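Local atomic coordinates of probable CoA-transferase alpha subunit (Rhodococcus jostii, PDB entry 6COJ), a protein that probably processes a coenzyme A thioester together with a partner subunit, and is built on a CoA-transferase fold. Residues Pro200-Asp203 and Asp204-Cys207; Glu222-Glu225 and Leu226-Thr229. The protein carries 1 engineered substitution. All blocks are in the same frame, centred on the assembly; numbering follows the deposited sequence.

Contact 1 (Pro200-Asp203 and Asp204-Cys207)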
loop_
_atom_site.group_PDB
_atom_site.type_symbol
_atom_site.label_atom_id
_atom_site.label_comp_id
_atom_site.label_asym_id
_atom_site.label_seq_id
_atom_site.Cartn_x
_atom_site.Cartn_y
_atom_site.Cartn_z
ATOM N N PRO A 200 -4.882 -9.227 -7.047
ATOM C CA PRO A 200 -5.570 -9.486 -5.769
ATOM C C PRO A 200 -6.842 -8.682 -5.599
ATOM O O PRO A 200 -7.609 -8.954 -4.663
ATOM C CB PRO A 200 -4.538 -9.041 -4.727
ATOM C CG PRO A 200 -3.802 -7.932 -5.414
ATOM C CD PRO A 200 -3.693 -8.371 -6.870
ATOM N N TYR A 201 -7.095 -7.707 -6.470
ATOM C CA TYR A 201 -8.133 -6.691 -6.245
ATOM C C TYR A 201 -7.849 -6.040 -4.892
ATOM O O TYR A 201 -6.712 -5.591 -4.669
ATOM C CB TYR A 201 -9.555 -7.232 -6.479
ATOM C CG TYR A 201 -9.645 -7.905 -7.822
ATOM C CD1 TYR A 201 -9.345 -7.196 -8.989
ATOM C CD2 TYR A 201 -9.957 -9.257 -7.932
ATOM C CE1 TYR A 201 -9.370 -7.814 -10.229
ATOM C CE2 TYR A 201 -9.992 -9.885 -9.173
ATOM C CZ TYR A 201 -9.693 -9.165 -10.315
ATOM O OH TYR A 201 -9.709 -9.816 -11.525
ATOM N N PHE A 202 -8.829 -5.956 -3.992
ATOM C CA PHE A 202 -8.695 -5.230 -2.740
ATOM C C PHE A 202 -9.218 -6.066 -1.586
ATOM O O PHE A 202 -9.603 -5.525 -0.545
ATOM C CB PHE A 202 -9.424 -3.887 -2.839
ATOM C CG PHE A 202 -8.941 -3.052 -3.985
ATOM C CD1 PHE A 202 -9.390 -3.285 -5.278
ATOM C CD2 PHE A 202 -7.990 -2.075 -3.778
ATOM C CE1 PHE A 202 -8.878 -2.541 -6.346
ATOM C CE2 PHE A 202 -7.498 -1.326 -4.840
ATOM C CZ PHE A 202 -7.948 -1.561 -6.119
ATOM N N ASP A 203 -9.194 -7.394 -1.743
ATOM C CA ASP A 203 -9.870 -8.247 -0.766
ATOM C C ASP A 203 -9.207 -8.178 0.601
ATOM O O ASP A 203 -9.893 -8.316 1.627
ATOM C CB ASP A 203 -9.936 -9.691 -1.258
ATOM C CG ASP A 203 -10.917 -9.879 -2.398
ATOM O OD1 ASP A 203 -11.565 -8.888 -2.798
ATOM O OD2 ASP A 203 -11.039 -11.021 -2.895
ATOM N N ASP A 204 -7.890 -7.976 0.637
ATOM C CA ASP A 204 -7.217 -7.772 1.915
ATOM C C ASP A 204 -7.729 -6.517 2.611
ATOM O O ASP A 204 -7.943 -6.518 3.829
ATOM C CB ASP A 204 -5.700 -7.700 1.706
ATOM C CG ASP A 204 -5.300 -6.641 0.688
ATOM O OD1 ASP A 204 -5.996 -6.478 -0.331
ATOM O OD2 ASP A 204 -4.267 -5.963 0.891
ATOM N N LEU A 205 -7.930 -5.432 1.855
ATOM C CA LEU A 205 -8.428 -4.198 2.456
ATOM C C LEU A 205 -9.852 -4.356 2.980
ATOM O O LEU A 205 -10.184 -3.836 4.050
ATOM C CB LEU A 205 -8.373 -3.053 1.445
ATOM C CG LEU A 205 -6.991 -2.655 0.929
ATOM C CD1 LEU A 205 -7.086 -1.498 -0.056
ATOM C CD2 LEU A 205 -6.112 -2.280 2.098
ATOM N N TYR A 206 -10.709 -5.064 2.243
ATOM C CA TYR A 206 -12.064 -5.296 2.736
ATOM C C TYR A 206 -12.031 -6.037 4.064
ATOM O O TYR A 206 -12.733 -5.671 5.012
ATOM C CB TYR A 206 -12.889 -6.067 1.702
ATOM C CG TYR A 206 -13.465 -5.211 0.592
ATOM C CD1 TYR A 206 -14.538 -4.366 0.838
ATOM C CD2 TYR A 206 -12.933 -5.239 -0.692
ATOM C CE1 TYR A 206 -15.079 -3.578 -0.170
ATOM C CE2 TYR A 206 -13.461 -4.454 -1.710
ATOM C CZ TYR A 206 -14.530 -3.624 -1.432
ATOM O OH TYR A 206 -15.061 -2.845 -2.423
ATOM N N CYS A 207 -11.203 -7.076 4.162
ATOM C CA CYS A 207 -11.112 -7.795 5.428
ATOM C C CYS A 207 -10.564 -6.903 6.531
ATOM O O CYS A 207 -11.084 -6.905 7.655
ATOM C CB CYS A 207 -10.245 -9.042 5.269
ATOM S SG CYS A 207 -11.066 -10.341 4.327
#
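Phe202 brings the edge of its ring to Leu205: CD1 of the leucine lies near the ring plane, 3.9 Å from Phe202 CD2. The pair spans the N-terminus of helix 203-208, with Phe202 at the N-cap, in the parallel alpha/beta fold of the CoA-transferase family. The torsion of Phe202 (chi1 -56°), with CG opposite its own carbonyl carbon, swings the ring off the helix, where it also meets the Tyr67 ring and touches Lys121 of helix 117-128. The carbonyl of Phe202 begins the helical bonding: its oxygen accepts from Tyr206 N at 3.0 Å, with an N-H...O angle of 160°. The Tyr206 ring runs back beside the same carbonyl. Its CD2 is 3.3 Å from Phe202 O, which approaches the ring obliquely, and its CE2 reaches to 4.2 Å from Phe202 CB, while CA of Asp203 sits at the ring's edge. Cutting Tyr206 back to an alanine removes the ring and would probably leave the Phe202 carbonyl and CB, as well as Leu124, without this apolar cover. The two aspartates of the first turn point to different partners. Asp203 is buried, its CB directed away from residues 204-207, its OD2 in a salt bridge with Arg45, which also bonds to Pro200 O, and its OD1 bonded to Gly40 N. Asp204 has CG between its backbone N and carbonyl carbon (chi1 55°), which folds OD1 back to 3.5 Å from Phe202 C; beyond this stretch, OD1 pairs with a basic side chain of another protein chain. One turn on, Cys207 N donates to Asp203 O at 3.1 Å, and Cys207 CB lies 3.7 Å from that oxygen.

Contact 2 (Glu222-Glu225 and Leu226-Thr229)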
loop_
_atom_site.group_PDB
_atom_site.type_symbol
_atom_site.label_atom_id
_atom_site.label_comp_id
_atom_site.label_asym_id
_atom_site.label_seq_id
_atom_site.Cartn_x
_atom_site.Cartn_y
_atom_site.Cartn_z
ATOM N N GLU A 222 -4.319 -27.849 3.649
ATOM C CA GLU A 222 -3.540 -27.592 4.854
ATOM C C GLU A 222 -2.566 -26.441 4.606
ATOM O O GLU A 222 -2.185 -26.145 3.470
ATOM C CB GLU A 222 -2.789 -28.843 5.336
ATOM C CG GLU A 222 -3.677 -30.031 5.746
ATOM C CD GLU A 222 -4.345 -29.898 7.118
ATOM O OE1 GLU A 222 -3.806 -29.214 8.013
ATOM O OE2 GLU A 222 -5.423 -30.509 7.305
ATOM N N THR A 223 -2.167 -25.788 5.699
ATOM C CA THR A 223 -1.313 -24.604 5.615
ATOM C C THR A 223 -0.061 -24.878 4.799
ATOM O O THR A 223 0.323 -24.080 3.934
ATOM C CB THR A 223 -0.913 -24.143 7.016
ATOM O OG1 THR A 223 -2.086 -23.912 7.806
ATOM C CG2 THR A 223 -0.097 -22.842 6.944
ATOM N N GLU A 224 0.578 -26.019 5.039
ATOM C CA GLU A 224 1.817 -26.279 4.338
ATOM C C GLU A 224 1.594 -26.460 2.843
ATOM O O GLU A 224 2.435 -26.047 2.037
ATOM C CB GLU A 224 2.540 -27.457 4.977
ATOM C CG GLU A 224 3.766 -27.820 4.224
ATOM C CD GLU A 224 4.950 -26.919 4.583
ATOM O OE1 GLU A 224 6.064 -27.279 4.185
ATOM O OE2 GLU A 224 4.767 -25.847 5.225
ATOM N N GLU A 225 0.462 -27.042 2.450
ATOM C CA GLU A 225 0.152 -27.118 1.030
ATOM C C GLU A 225 -0.064 -25.727 0.444
ATOM O O GLU A 225 0.427 -25.421 -0.648
ATOM C CB GLU A 225 -1.077 -28.001 0.812
ATOM C CG GLU A 225 -1.407 -28.153 -0.645
ATOM C CD GLU A 225 -2.488 -29.178 -0.921
ATOM O OE1 GLU A 225 -2.996 -29.818 0.026
ATOM O OE2 GLU A 225 -2.827 -29.330 -2.105
ATOM N N LEU A 226 -0.788 -24.869 1.165
ATOM C CA LEU A 226 -1.030 -23.505 0.694
ATOM C C LEU A 226 0.274 -22.770 0.402
ATOM O O LEU A 226 0.445 -22.191 -0.678
ATOM C CB LEU A 226 -1.854 -22.744 1.735
ATOM C CG LEU A 226 -2.006 -21.233 1.547
ATOM C CD1 LEU A 226 -2.862 -20.946 0.329
ATOM C CD2 LEU A 226 -2.625 -20.606 2.795
ATOM N N VAL A 227 1.203 -22.766 1.365
ATOM C CA VAL A 227 2.396 -21.936 1.235
ATOM C C VAL A 227 3.381 -22.529 0.241
ATOM O O VAL A 227 4.256 -21.812 -0.254
ATOM C CB VAL A 227 3.046 -21.626 2.599
ATOM C CG1 VAL A 227 2.035 -20.959 3.528
ATOM C CG2 VAL A 227 3.619 -22.888 3.233
ATOM N N LYS A 228 3.268 -23.822 -0.071
ATOM C CA LYS A 228 4.116 -24.404 -1.100
ATOM C C LYS A 228 3.528 -24.279 -2.501
ATOM O O LYS A 228 4.229 -24.566 -3.479
ATOM C CB LYS A 228 4.445 -25.872 -0.777
ATOM C CG LYS A 228 5.363 -26.032 0.419
ATOM C CD LYS A 228 6.795 -25.695 0.025
ATOM C CE LYS A 228 7.772 -25.990 1.151
ATOM N NZ LYS A 228 7.078 -26.047 2.471
ATOM N N THR A 229 2.277 -23.841 -2.625
ATOM C CA THR A 229 1.603 -23.727 -3.914
ATOM C C THR A 229 1.738 -22.344 -4.539
ATOM O O THR A 229 1.795 -22.229 -5.770
ATOM C CB THR A 229 0.118 -24.077 -3.749
ATOM O OG1 THR A 229 0.010 -25.423 -3.277
ATOM C CG2 THR A 229 -0.635 -23.949 -5.071
HETATM O O HOH W 1 6.702 -23.815 5.119
#
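Lys228 lies back along the carbonyl of Glu224, one helical turn earlier. Its CB is 3.5 Å from Glu224 O and its CG closer still, 3.3 Å from that oxygen. The chain bends at chi2 (-77°), runs extended through chi3 and turns again at chi4, bringing NZ beside the Glu224 carboxylate, itself bent toward the lysine at chi2. The charges plausibly pair, but NZ and OE1 are modelled too close together, so the position of both atoms and the geometry of the salt bridge are doubtful. A water donates to Glu224 OE2 at 2.8 Å and makes a weak bond with Lys228 NZ. This is an i to i+4 Glu-Lys salt bridge on the outer side of the short helix 223-229, where Glu224 also packs on an apolar side chain of another protein chain; the backbone bonds begin with Leu226 N to Glu222 O at 3.0 Å. The other side is apolar: Leu226 packs on Leu186 and Leu235, and Val227 also meets Leu235. Thr223 instead hydrogen-bonds through OG1 to Asp188. Thr229 OG1 donates to Glu225 O at 2.7 Å from above the carbonyl plane, 36° out of it, and the same oxygen receives a weak bond from Lys228 N.

Overall arrangement
Contacts 1 and 2 come in series along the chain, on helices 203-208 and 223-229, which precede and follow strand 213-217 of the parallel sheet. Their centres are about 20 Å apart and their nearest atoms about 13 Å, so they do not touch. Strand 235-237 is a common neighbour: Pro200 and Cys207 of contact 1 pack on Ile236 and Leu237, Leu226 and Val227 of contact 2 on Leu235. Contact 1 is central, its centre about 9 Å from the centre of the chain, and its Phe202 side chain stands about 7 Å from the bound CoA thioester, whose pocket includes Trp41 and Phe88. Contact 2 is peripheral, its centre about 26 Å from that of the chain.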